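Local coordinates for protein CRS2 (Zea mays, PDB 1RYB) that is required for splicing group IIB introns in chloroplasts, working in complexes with CAF1 or CAF2, and lacks peptidyl-tRNA hydrolase activity although it belongs to that family, at residues A[65-70]-A[188-193]; A[16-21]-A[99-104]; A[40-45]-A[74-79]; A[55-60]-A[89-94]; A[49-54]-A[70-75]. One frame throughout, in Å; residues are numbered along the deposited sequence. Where two conformers were deposited one is given.

Contact 1. Residues A[65-70]-A[188-193]; sequences GSIGEV and TLVLKG
Val190, near the C-terminal end of helix 169-192, points toward the hairpin of strands 60-67 and 70-77 and touches both Ile67 and Val70 with one methyl. Its CG1 stands anti to the backbone N (chi1 171°), which carries that branch toward the hairpin, 3.9 Å from Val70 CG1 and 4.1 Å from Ile67 CB. Leu191 follows with an extended side chain that brings its far end onto the turn. Leu191 CG lies 3.9 Å from Ile67 CG2, and Leu191 CD2 packs 3.8 Å from Val70 CG2. The same CD2 methyl sits 3.4 Å from Ile67 O, an oxygen already engaged by the turn, since Val70 N donates to it at 2.8 Å. Ile67 N in turn donates to Val70 O, and this reciprocal pair closes a tight type II' beta turn. Gly68, at a positive phi of 63°, has its CA 4.1 Å from Leu191 CD2; a CB there would collide with that methyl. No hydrogen bond crosses the contact, so helix and turn meet mainly through branched apolar groups, with Leu191 on the solvent side and Val190 buried. Beneath them lies strand 18-22: Val70 and Val190 both rest on Trp18, and Ile67 on Ile20, so the end of helix 169-192 packs against the hairpin and strand 18-22 together.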
# COMPACT_ATOMS: atom_id res chain seq x y z
N GLY A 65 12.22 9.65 -5.17
CA GLY A 65 13.55 9.15 -5.04
C GLY A 65 13.76 8.01 -6.05
O GLY A 65 13.26 8.02 -7.15
N SER A 66 14.56 7.10 -5.70
CA SER A 66 14.79 5.93 -6.56
C SER A 66 15.08 4.67 -5.75
O SER A 66 15.42 4.70 -4.55
CB SER A 66 15.86 6.17 -7.59
OG SER A 66 16.98 6.59 -6.90
N ILE A 67 14.86 3.56 -6.44
CA ILE A 67 15.18 2.20 -5.95
C ILE A 67 16.19 1.70 -6.98
O ILE A 67 15.85 1.61 -8.21
CB ILE A 67 13.96 1.25 -5.87
CG1 ILE A 67 12.99 1.75 -4.78
CG2 ILE A 67 14.41 -0.22 -5.60
CD1 ILE A 67 11.90 0.72 -4.48
N GLY A 68 17.49 1.54 -6.58
CA GLY A 68 18.42 1.21 -7.62
C GLY A 68 18.41 2.40 -8.59
O GLY A 68 18.42 3.56 -8.14
N GLU A 69 18.39 2.14 -9.89
CA GLU A 69 18.36 3.16 -10.94
C GLU A 69 16.96 3.53 -11.34
O GLU A 69 16.76 4.29 -12.26
CB GLU A 69 19.15 2.69 -12.22
CG GLU A 69 20.63 2.35 -11.89
CD GLU A 69 21.35 1.47 -12.91
OE1 GLU A 69 20.94 1.27 -14.06
OE2 GLU A 69 22.53 1.02 -12.47
N VAL A 70 15.97 2.95 -10.64
CA VAL A 70 14.59 3.23 -11.03
C VAL A 70 14.03 4.39 -10.21
O VAL A 70 14.00 4.34 -8.99
CB VAL A 70 13.66 1.96 -10.80
CG1 VAL A 70 12.25 2.14 -11.39
CG2 VAL A 70 14.33 0.72 -11.39
N THR A 188 12.66 -5.83 -5.04
CA THR A 188 12.82 -6.86 -6.10
C THR A 188 11.80 -6.71 -7.19
O THR A 188 12.13 -6.74 -8.38
CB THR A 188 12.74 -8.29 -5.52
OG1 THR A 188 13.82 -8.43 -4.60
CG2 THR A 188 12.89 -9.33 -6.70
N LEU A 189 10.54 -6.54 -6.83
CA LEU A 189 9.56 -6.30 -7.87
C LEU A 189 9.93 -5.14 -8.75
O LEU A 189 9.80 -5.20 -9.95
CB LEU A 189 8.15 -6.07 -7.24
CG LEU A 189 7.08 -5.55 -8.19
CD1 LEU A 189 6.64 -6.67 -9.11
CD2 LEU A 189 5.91 -5.04 -7.39
N VAL A 190 10.27 -4.02 -8.14
CA VAL A 190 10.61 -2.80 -8.88
C VAL A 190 11.85 -2.97 -9.75
O VAL A 190 11.82 -2.60 -10.91
CB VAL A 190 10.81 -1.68 -7.91
CG1 VAL A 190 11.39 -0.45 -8.63
CG2 VAL A 190 9.44 -1.41 -7.24
N LEU A 191 12.92 -3.59 -9.23
CA LEU A 191 14.14 -3.82 -10.05
C LEU A 191 14.06 -4.88 -11.18
O LEU A 191 14.70 -4.76 -12.25
CB LEU A 191 15.34 -4.10 -9.13
CG LEU A 191 15.57 -2.98 -8.15
CD1 LEU A 191 16.68 -3.31 -7.15
CD2 LEU A 191 15.93 -1.72 -8.94
N LYS A 192 13.34 -5.96 -10.96
CA LYS A 192 13.29 -7.05 -11.91
C LYS A 192 12.80 -6.73 -13.28
O LYS A 192 13.14 -7.45 -14.24
CB LYS A 192 12.69 -8.37 -11.38
CG LYS A 192 11.18 -8.32 -11.20
CD LYS A 192 10.52 -9.68 -10.83
CE LYS A 192 8.99 -9.57 -10.78
NZ LYS A 192 8.39 -9.31 -12.11
N GLY A 193 12.01 -5.68 -13.36
CA GLY A 193 11.50 -5.20 -14.64
C GLY A 193 10.61 -6.25 -15.24
O GLY A 193 9.89 -6.86 -14.47

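Contact 2. Residues A[16-21]-A[99-104]; sequences TPWLIA and LRHILL
Trp18 and His101 stack face to face, the Trp18 five-membered ring and the imidazole having centroids 3.7 Å apart and planes only 12° from parallel. Both side chains set CG anti to their own carbonyl carbon (chi1 -76° and -74°), which lays one ring over the other; His101 CD2 comes 3.3 Å from Trp18 CE2, while His101 CB makes a CH-pi contact over the same five-membered ring. The imidazole is also held at its edge: His101 ND1 donates to Pro17 O at 3.0 Å, nearly in the imidazole plane but above the plane of the carbonyl, and the bond is bent. An alanine in place of Trp18 would leave this imidazole without its stacking partner and would probably let it turn about its remaining hydrogen bond. Strands 18-22 and 102-108 are parallel neighbours at the centre of the alpha/beta sheet, joined by Leu19 N to His101 O, Leu103 N to Leu19 O and Ala21 N to Leu103 O (2.8 Å). Leu19, Ala21, Ile102 and Leu104 face helix 84-94. Ile20 and Leu103 share the other face, where Ile20 CG1 lies 4.2 Å from Leu103 CD2. Leu103 CB meets the edge of the indole, 4.2 Å from Trp18 CE3.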
# COMPACT_ATOMS: atom_id res chain seq x y z
N THR A 16 11.31 4.12 -16.82
CA THR A 16 9.95 4.41 -16.52
C THR A 16 9.73 4.35 -14.99
O THR A 16 10.15 3.40 -14.33
CB THR A 16 9.07 3.41 -17.27
OG1 THR A 16 9.46 3.42 -18.64
CG2 THR A 16 7.62 3.81 -17.16
N PRO A 17 9.15 5.41 -14.40
CA PRO A 17 9.01 5.44 -12.92
C PRO A 17 7.94 4.53 -12.39
O PRO A 17 7.11 4.01 -13.15
CB PRO A 17 8.66 6.87 -12.51
CG PRO A 17 8.21 7.57 -13.79
CD PRO A 17 8.59 6.65 -14.99
N TRP A 18 8.00 4.33 -11.07
CA TRP A 18 6.98 3.61 -10.31
C TRP A 18 6.32 4.55 -9.33
O TRP A 18 6.93 5.51 -8.84
CB TRP A 18 7.54 2.44 -9.47
CG TRP A 18 7.87 1.22 -10.30
CD1 TRP A 18 8.87 1.14 -11.27
CD2 TRP A 18 7.25 -0.08 -10.22
NE1 TRP A 18 8.88 -0.11 -11.80
CE2 TRP A 18 7.89 -0.88 -11.20
CE3 TRP A 18 6.19 -0.61 -9.48
CZ2 TRP A 18 7.58 -2.24 -11.31
CZ3 TRP A 18 5.81 -1.96 -9.72
CH2 TRP A 18 6.49 -2.74 -10.61
N LEU A 19 5.07 4.23 -9.02
CA LEU A 19 4.37 4.99 -8.00
C LEU A 19 4.01 3.95 -6.98
O LEU A 19 3.29 3.04 -7.30
CB LEU A 19 3.15 5.70 -8.61
CG LEU A 19 2.35 6.63 -7.66
CD1 LEU A 19 1.24 7.25 -8.55
CD2 LEU A 19 1.63 5.74 -6.62
N ILE A 20 4.56 4.06 -5.77
CA ILE A 20 4.34 3.11 -4.74
C ILE A 20 3.44 3.73 -3.73
O ILE A 20 3.86 4.67 -2.95
CB ILE A 20 5.73 2.70 -4.13
CG1 ILE A 20 6.64 2.00 -5.22
CG2 ILE A 20 5.50 1.73 -2.93
CD1 ILE A 20 8.06 1.87 -4.79
N ALA A 21 2.19 3.24 -3.68
CA ALA A 21 1.20 3.90 -2.79
C ALA A 21 0.70 2.98 -1.70
O ALA A 21 0.35 1.88 -1.97
CB ALA A 21 -0.01 4.37 -3.65
N LEU A 99 0.22 2.09 -15.79
CA LEU A 99 -0.57 1.18 -14.96
C LEU A 99 0.26 0.10 -14.26
O LEU A 99 0.15 -0.14 -13.10
CB LEU A 99 -1.64 0.49 -15.81
CG LEU A 99 -2.64 -0.27 -14.96
CD1 LEU A 99 -3.45 0.69 -14.17
CD2 LEU A 99 -3.60 -1.04 -15.86
N ARG A 100 1.07 -0.55 -15.02
CA ARG A 100 1.84 -1.67 -14.56
C ARG A 100 2.84 -1.33 -13.51
O ARG A 100 3.37 -2.27 -12.89
CB ARG A 100 2.56 -2.39 -15.71
CG ARG A 100 3.63 -1.52 -16.39
CD ARG A 100 4.30 -2.19 -17.61
NE ARG A 100 5.31 -1.35 -18.29
CZ ARG A 100 4.99 -0.28 -19.06
NH1 ARG A 100 5.92 0.49 -19.69
NH2 ARG A 100 3.71 0.03 -19.18
N HIS A 101 3.08 -0.01 -13.32
CA HIS A 101 4.05 0.46 -12.32
C HIS A 101 3.40 1.22 -11.18
O HIS A 101 4.08 1.93 -10.42
CB HIS A 101 5.11 1.37 -12.98
CG HIS A 101 6.08 0.61 -13.79
ND1 HIS A 101 7.10 1.26 -14.45
CD2 HIS A 101 6.18 -0.76 -14.05
CE1 HIS A 101 7.81 0.29 -15.10
NE2 HIS A 101 7.25 -0.93 -14.87
N ILE A 102 2.09 1.08 -11.09
CA ILE A 102 1.36 1.68 -9.99
C ILE A 102 1.17 0.59 -8.98
O ILE A 102 0.31 -0.30 -9.18
CB ILE A 102 -0.02 2.17 -10.44
CG1 ILE A 102 0.14 3.25 -11.56
CG2 ILE A 102 -0.75 2.76 -9.22
CD1 ILE A 102 -1.19 3.70 -12.12
N LEU A 103 2.00 0.62 -7.88
CA LEU A 103 1.95 -0.44 -6.89
C LEU A 103 1.11 -0.01 -5.73
O LEU A 103 1.44 0.96 -5.04
CB LEU A 103 3.38 -0.80 -6.43
CG LEU A 103 3.54 -1.75 -5.26
CD1 LEU A 103 2.98 -3.14 -5.63
CD2 LEU A 103 5.05 -1.92 -5.05
N LEU A 104 0.05 -0.82 -5.46
CA LEU A 104 -0.79 -0.54 -4.30
C LEU A 104 -0.44 -1.46 -3.16
O LEU A 104 -0.37 -2.67 -3.34
CB LEU A 104 -2.33 -0.67 -4.55
CG LEU A 104 -2.99 0.61 -4.98
CD1 LEU A 104 -3.15 1.57 -3.82
CD2 LEU A 104 -2.23 1.25 -6.17

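Contact 3. Residues A[40-45]-A[74-79]; sequences EMVDRI and VVKPQS
Asp43 and Lys76 form a salt bridge where helix 37-48 packs on strand 70-77, a helix-on-sheet layer of the alpha/beta peptidyl-tRNA hydrolase fold. Lys76 NZ donates to Asp43 OD1 at 2.7 Å, using the syn lone pair of that oxygen. The lysine chain arrives at about a right angle to the aspartate, and its bend at chi3 (-69°) lets the end of the lysine run alongside the helix to the carboxylate oxygen. Nearer the backbone, the Val42 and Lys76 side chains lie alongside one another, pointing opposite ways; Val42 CG2 presses 3.5 Å from Lys76 CG, tighter than ordinary carbon contact, and 3.8 Å from Lys76 CD. The aliphatic part of the lysine is thus packed on the valine while its charged end reaches the carboxylate one residue on. The segment axes run roughly antiparallel, at 150° and 8.7 Å at their closest. Around this pair, Phe39 also touches Lys76, and Met53 touches Asp43. Strand 70-77 is itself held on both edges, for example by backbone bonds of Lys76 with Leu61 and of Val75 with Ile20, while Glu40 and Arg44 tie the helix to helix 169-192 through salt bridges with Arg172 and Glu180. A water adds a second link between the charges: it accepts from Lys76 NZ at 2.9 Å and gives a weak bond to Asp43 OD2 at 3.3 Å.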
# COMPACT_ATOMS: atom_id res chain seq x y z
N GLU A 40 2.25 2.09 6.93
CA GLU A 40 3.46 1.62 7.61
C GLU A 40 4.46 1.07 6.64
O GLU A 40 5.66 1.25 6.76
CB GLU A 40 3.10 0.51 8.65
CG GLU A 40 2.23 1.07 9.84
CD GLU A 40 2.13 0.03 10.94
OE1 GLU A 40 1.10 -0.33 11.43
OE2 GLU A 40 3.24 -0.60 11.16
N MET A 41 3.98 0.27 5.67
CA MET A 41 4.90 -0.35 4.68
C MET A 41 5.60 0.71 3.85
O MET A 41 6.80 0.63 3.64
CB MET A 41 4.17 -1.34 3.74
CG MET A 41 5.09 -2.11 2.80
SD MET A 41 6.14 -3.28 3.68
CE MET A 41 4.95 -4.62 4.02
N VAL A 42 4.82 1.64 3.30
CA VAL A 42 5.46 2.69 2.54
C VAL A 42 6.42 3.55 3.42
O VAL A 42 7.46 4.00 2.96
CB VAL A 42 4.52 3.52 1.63
CG1 VAL A 42 3.81 2.59 0.67
CG2 VAL A 42 3.53 4.35 2.40
N ASP A 43 6.09 3.77 4.66
CA ASP A 43 7.01 4.50 5.51
C ASP A 43 8.30 3.78 5.62
O ASP A 43 9.34 4.37 5.65
CB ASP A 43 6.48 4.71 6.94
CG ASP A 43 5.42 5.81 7.00
OD1 ASP A 43 5.35 6.72 6.21
OD2 ASP A 43 4.61 5.69 8.03
N ARG A 44 8.21 2.49 5.70
CA ARG A 44 9.38 1.66 5.85
C ARG A 44 10.16 1.62 4.56
O ARG A 44 11.38 1.67 4.56
CB ARG A 44 8.97 0.27 6.35
CG ARG A 44 10.14 -0.69 6.43
CD ARG A 44 11.20 -0.32 7.50
NE ARG A 44 12.30 -1.31 7.43
CZ ARG A 44 13.41 -1.24 6.66
NH1 ARG A 44 13.73 -0.19 5.90
NH2 ARG A 44 14.25 -2.27 6.69
N ILE A 45 9.47 1.57 3.43
CA ILE A 45 10.20 1.59 2.15
C ILE A 45 10.91 2.94 1.99
O ILE A 45 12.11 3.02 1.62
CB ILE A 45 9.25 1.33 0.98
CG1 ILE A 45 8.79 -0.14 1.08
CG2 ILE A 45 9.89 1.65 -0.40
CD1 ILE A 45 7.54 -0.39 0.24
N VAL A 74 6.89 7.65 -3.69
CA VAL A 74 6.25 6.92 -2.59
C VAL A 74 5.16 7.78 -2.08
O VAL A 74 5.40 8.89 -1.83
CB VAL A 74 7.22 6.43 -1.48
CG1 VAL A 74 8.19 5.37 -2.02
CG2 VAL A 74 7.97 7.57 -0.89
N VAL A 75 3.94 7.26 -1.95
CA VAL A 75 2.79 8.11 -1.69
C VAL A 75 1.86 7.57 -0.59
O VAL A 75 1.61 6.38 -0.55
CB VAL A 75 1.94 8.06 -2.99
CG1 VAL A 75 0.63 8.82 -2.87
CG2 VAL A 75 2.71 8.49 -4.20
N LYS A 76 1.36 8.47 0.25
CA LYS A 76 0.35 8.21 1.29
C LYS A 76 -0.76 9.21 1.03
O LYS A 76 -0.63 10.43 1.33
CB LYS A 76 0.88 8.43 2.71
CG LYS A 76 1.97 7.37 3.04
CD LYS A 76 2.27 7.26 4.55
CE LYS A 76 2.97 8.49 5.06
NZ LYS A 76 3.36 8.45 6.50
N PRO A 77 -1.83 8.77 0.41
CA PRO A 77 -2.94 9.67 0.18
C PRO A 77 -3.51 10.11 1.53
O PRO A 77 -3.57 9.34 2.51
CB PRO A 77 -4.02 8.83 -0.53
CG PRO A 77 -3.25 7.64 -1.11
CD PRO A 77 -2.08 7.46 -0.15
N GLN A 78 -3.84 11.38 1.59
CA GLN A 78 -4.42 11.97 2.77
C GLN A 78 -5.87 12.39 2.47
O GLN A 78 -6.31 13.45 2.88
CB GLN A 78 -3.61 13.21 3.22
CG GLN A 78 -2.11 12.87 3.34
CD GLN A 78 -1.81 11.89 4.46
OE1 GLN A 78 -1.03 10.91 4.26
NE2 GLN A 78 -2.36 12.19 5.63
N SER A 79 -6.57 11.54 1.76
CA SER A 79 -7.92 11.84 1.30
C SER A 79 -9.03 11.12 2.08
O SER A 79 -10.21 11.30 1.86
CB SER A 79 -7.92 11.24 -0.10
OG SER A 79 -7.46 9.87 -0.03
O HOH W 1 1.74 7.24 8.58

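Contact 4. Residues A[55-60]-A[89-94]; sequences TIQSKS and GPLAAY
Gln57 stands its amide almost upright on the ring of Tyr94, the two planes 84° apart. Gln57 NE2 sits over the ring centre, 3.5 Å from Tyr94 CG. The extended glutamine chain, with CG anti to the backbone N (chi1 -175°), reaches across to the helix, and a hydrogen bond from Tyr95 OH to Gln57 OE1 helps fix which way the amide turns. Leu91 projects beside it and spreads its two methyls over the turn: CD2 lies 3.8 Å from Gln57 CD and 3.7 Å from Ser58 CB, while CD1 lies 3.6 Å from Ser60 OG. That hydroxyl donates to Ser58 O at 3.0 Å, approaching from above the carbonyl plane. Replacing Leu91 with an alanine would remove both methyls and would probably open a gap beneath the turn, leaving the Gln57 chain less firmly supported. Pro90 CB lies 3.4 Å from Ser58 OG, a hydroxyl hydrogen-bonded to Ala87 O, at a kink where the proline nitrogen makes no bond to the preceding turn. Gln57 N to Ser60 O and Ser60 N to Gln57 O close the type I' beta turn of a two-residue beta hairpin, by which outermost strand 55-57 meets strand 60-67 against helix 84-94.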
# COMPACT_ATOMS: atom_id res chain seq x y z
N THR A 55 6.39 16.08 0.33
CA THR A 55 5.79 16.86 -0.72
C THR A 55 4.33 16.72 -0.58
O THR A 55 3.83 15.60 -0.40
CB THR A 55 6.24 16.37 -2.08
OG1 THR A 55 7.61 16.63 -2.15
CG2 THR A 55 5.52 17.17 -3.15
N ILE A 56 3.62 17.86 -0.61
CA ILE A 56 2.18 17.88 -0.57
C ILE A 56 1.65 18.09 -1.97
O ILE A 56 1.96 19.10 -2.58
CB ILE A 56 1.65 18.98 0.37
CG1 ILE A 56 1.89 18.46 1.84
CG2 ILE A 56 0.14 19.17 0.06
CD1 ILE A 56 1.54 19.45 2.96
N GLN A 57 0.87 17.14 -2.52
CA GLN A 57 0.38 17.25 -3.88
C GLN A 57 -0.74 16.29 -4.09
O GLN A 57 -0.71 15.18 -3.53
CB GLN A 57 1.55 16.88 -4.83
CG GLN A 57 1.28 17.07 -6.37
CD GLN A 57 2.36 16.51 -7.28
OE1 GLN A 57 3.39 16.01 -6.84
NE2 GLN A 57 2.15 16.64 -8.57
N SER A 58 -1.74 16.70 -4.86
CA SER A 58 -2.86 15.78 -5.21
C SER A 58 -3.44 14.97 -4.02
O SER A 58 -3.53 13.73 -4.05
CB SER A 58 -2.38 14.76 -6.27
OG SER A 58 -3.50 14.03 -6.78
N LYS A 59 -3.80 15.69 -2.96
CA LYS A 59 -4.41 15.11 -1.73
C LYS A 59 -3.53 14.11 -1.08
O LYS A 59 -4.05 13.28 -0.36
CB LYS A 59 -5.66 14.35 -2.14
CG LYS A 59 -6.73 15.19 -2.87
CD LYS A 59 -8.00 14.39 -3.17
CE LYS A 59 -9.23 15.27 -3.30
NZ LYS A 59 -9.05 16.22 -4.40
N SER A 60 -2.19 14.22 -1.24
CA SER A 60 -1.31 13.22 -0.67
C SER A 60 -0.09 13.84 -0.05
O SER A 60 0.24 14.98 -0.32
CB SER A 60 -0.76 12.35 -1.82
OG SER A 60 -1.86 11.71 -2.50
N GLY A 89 -4.89 8.61 -8.93
CA GLY A 89 -5.04 8.80 -10.38
C GLY A 89 -4.29 9.99 -10.90
O GLY A 89 -3.54 9.90 -11.84
N PRO A 90 -4.54 11.17 -10.30
CA PRO A 90 -3.89 12.36 -10.76
C PRO A 90 -2.39 12.31 -10.66
O PRO A 90 -1.70 12.93 -11.49
CB PRO A 90 -4.51 13.56 -10.04
CG PRO A 90 -5.91 13.06 -9.71
CD PRO A 90 -5.74 11.57 -9.50
N LEU A 91 -1.88 11.65 -9.64
CA LEU A 91 -0.43 11.54 -9.53
C LEU A 91 0.18 10.68 -10.69
O LEU A 91 1.26 10.95 -11.22
CB LEU A 91 -0.05 10.90 -8.16
CG LEU A 91 -0.20 11.90 -6.98
CD1 LEU A 91 -0.07 11.19 -5.57
CD2 LEU A 91 0.79 13.10 -7.18
N ALA A 92 -0.47 9.57 -10.99
CA ALA A 92 0.05 8.71 -12.03
C ALA A 92 0.10 9.48 -13.36
O ALA A 92 0.98 9.27 -14.23
CB ALA A 92 -0.88 7.48 -12.21
N ALA A 93 -0.91 10.36 -13.52
CA ALA A 93 -1.02 11.16 -14.75
C ALA A 93 0.08 12.19 -14.78
O ALA A 93 0.87 12.24 -15.70
CB ALA A 93 -2.46 11.77 -14.97
N TYR A 94 0.23 12.90 -13.67
CA TYR A 94 1.27 13.91 -13.57
C TYR A 94 2.64 13.38 -13.85
O TYR A 94 3.42 14.01 -14.56
CB TYR A 94 1.21 14.61 -12.18
CG TYR A 94 2.12 15.84 -11.99
CD1 TYR A 94 1.61 17.13 -12.04
CD2 TYR A 94 3.48 15.66 -11.77
CE1 TYR A 94 2.46 18.22 -11.88
CE2 TYR A 94 4.32 16.74 -11.55
CZ TYR A 94 3.81 18.03 -11.64
OH TYR A 94 4.64 19.11 -11.44

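Contact 5. Residues A[49-54]-A[70-75]; sequences EGITMN and VPVLVV
Met53 and Val74 bring their CA atoms to 7.3 Å, the nearest backbone approach between the irregular segment 49-54 and strand 70-75. The loop starts where helix 37-48 ends in a Schellman motif, with Gly50 as its C-prime residue and Ile51 N bonded back to Ala46 O; two residues further on, Met53 is the centre of an inverse gamma turn. Ile51 and Met53 both point toward the strand, with Thr52 between them facing away. On the strand, Val72 and Val74 rise to meet them, while Leu73 faces the other side of the sheet and packs on Leu19. Val74 was modelled in two conformers, so the distances to its side chain hold for the one described and are somewhat doubtful in detail; in it, Val74 CG2 stands between the backbone N and the carbonyl carbon. Ile51 divides its branches between the valines: CD1 lies 3.9 Å from Val72 CG2, and CG2 meets Val74 CG2 tip to tip, also at 3.9 Å. Met53 crosses Val74 at about a right angle, with Met53 SD 3.5 Å from Val74 CG2. The same sulfur lies 3.5 Å from Val74 O. Beyond it the chain bends (chi3 -88°), and its terminal methyl comes to Asp43 on helix 37-48. Nearby, Glu49 forms a salt bridge with Arg187 on helix 169-192. No hydrogen bond joins segments 49-54 and 70-75. With aliphatic groups and a thioether doing most of the touching, the loop is held on the sheet by burial and fit, without directional bonds.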
# COMPACT_ATOMS: atom_id res chain seq x y z
N GLU A 49 14.93 3.56 1.43
CA GLU A 49 15.55 4.06 0.24
C GLU A 49 15.98 5.52 0.32
O GLU A 49 16.25 6.17 -0.71
CB GLU A 49 14.63 3.90 -1.02
CG GLU A 49 13.99 2.51 -1.24
CD GLU A 49 15.02 1.43 -1.54
OE1 GLU A 49 14.89 0.27 -1.22
OE2 GLU A 49 16.13 1.92 -2.02
N GLY A 50 15.96 6.09 1.53
CA GLY A 50 16.39 7.46 1.78
C GLY A 50 15.52 8.46 1.14
O GLY A 50 15.99 9.48 0.59
N ILE A 51 14.19 8.21 1.29
CA ILE A 51 13.25 9.15 0.70
C ILE A 51 12.48 9.87 1.79
O ILE A 51 11.99 9.28 2.74
CB ILE A 51 12.28 8.51 -0.33
CG1 ILE A 51 13.01 7.88 -1.49
CG2 ILE A 51 11.34 9.56 -0.87
CD1 ILE A 51 12.11 6.86 -2.25
N THR A 52 12.38 11.19 1.69
CA THR A 52 11.63 11.89 2.71
C THR A 52 10.21 12.26 2.15
O THR A 52 10.09 12.78 0.99
CB THR A 52 12.49 13.07 3.30
OG1 THR A 52 13.75 13.14 2.59
CG2 THR A 52 12.81 12.80 4.78
N MET A 53 9.14 11.84 2.87
CA MET A 53 7.81 12.03 2.33
C MET A 53 7.22 13.43 2.69
O MET A 53 6.22 13.56 3.39
CB MET A 53 6.90 10.81 2.53
CG MET A 53 7.18 9.60 1.54
SD MET A 53 5.75 8.55 1.67
CE MET A 53 6.30 7.53 3.04
N ASN A 54 7.83 14.50 2.18
CA ASN A 54 7.39 15.82 2.53
C ASN A 54 6.87 16.70 1.39
O ASN A 54 6.81 17.93 1.52
CB ASN A 54 8.48 16.50 3.35
CG ASN A 54 9.71 16.84 2.52
OD1 ASN A 54 9.90 16.37 1.33
ND2 ASN A 54 10.51 17.77 3.07
N VAL A 70 15.97 2.95 -10.64
CA VAL A 70 14.59 3.23 -11.03
C VAL A 70 14.03 4.39 -10.21
O VAL A 70 14.00 4.34 -8.99
CB VAL A 70 13.66 1.96 -10.80
CG1 VAL A 70 12.25 2.14 -11.39
CG2 VAL A 70 14.33 0.72 -11.39
N PRO A 71 13.55 5.35 -10.87
CA PRO A 71 12.90 6.50 -10.19
C PRO A 71 11.54 6.03 -9.64
O PRO A 71 10.76 5.33 -10.33
CB PRO A 71 12.66 7.52 -11.29
CG PRO A 71 13.33 6.99 -12.55
CD PRO A 71 13.70 5.53 -12.35
N VAL A 72 11.22 6.45 -8.44
CA VAL A 72 9.92 6.08 -7.91
C VAL A 72 9.34 7.27 -7.15
O VAL A 72 10.07 8.18 -6.67
CB VAL A 72 10.08 4.91 -6.87
CG1 VAL A 72 10.82 3.70 -7.44
CG2 VAL A 72 10.79 5.33 -5.56
N LEU A 73 8.04 7.21 -6.96
CA LEU A 73 7.44 8.11 -5.99
C LEU A 73 6.77 7.26 -4.94
O LEU A 73 6.31 6.19 -5.25
CB LEU A 73 6.58 9.22 -6.56
CG LEU A 73 5.45 8.82 -7.44
CD1 LEU A 73 4.37 9.89 -7.27
CD2 LEU A 73 5.86 8.87 -8.91
N VAL A 74 6.89 7.65 -3.69
CA VAL A 74 6.25 6.92 -2.59
C VAL A 74 5.16 7.78 -2.08
O VAL A 74 5.40 8.89 -1.83
CB VAL A 74 7.22 6.43 -1.48
CG1 VAL A 74 8.19 5.37 -2.02
CG2 VAL A 74 7.97 7.57 -0.89
N VAL A 75 3.94 7.26 -1.95
CA VAL A 75 2.79 8.11 -1.69
C VAL A 75 1.86 7.57 -0.59
O VAL A 75 1.61 6.38 -0.55
CB VAL A 75 1.94 8.06 -2.99
CG1 VAL A 75 0.63 8.82 -2.87
CG2 VAL A 75 2.71 8.49 -4.20

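All five contacts reach one seven-stranded mixed sheet. Contacts 3 and 5 both use strand 70-77, sharing Val74 and Val75 with centres about 9 Å apart; contacts 1 and 5 share Val70, their centres about 11 Å apart. Contact 2 joins central strands 18-22 and 102-108, and contacts 3, 4 and 5 are nested along the chain inside the loop it closes. Contact 1 crosses contact 2, bringing in the C-terminal helix 169-192. Helices 37-48 and 169-192 pack on one face of the sheet and helix 84-94 on the other, where contact 4 lies, its centre about 20 Å from that of contact 1. Together they tie both helical layers to the sheet of this hydrolase-like splicing factor.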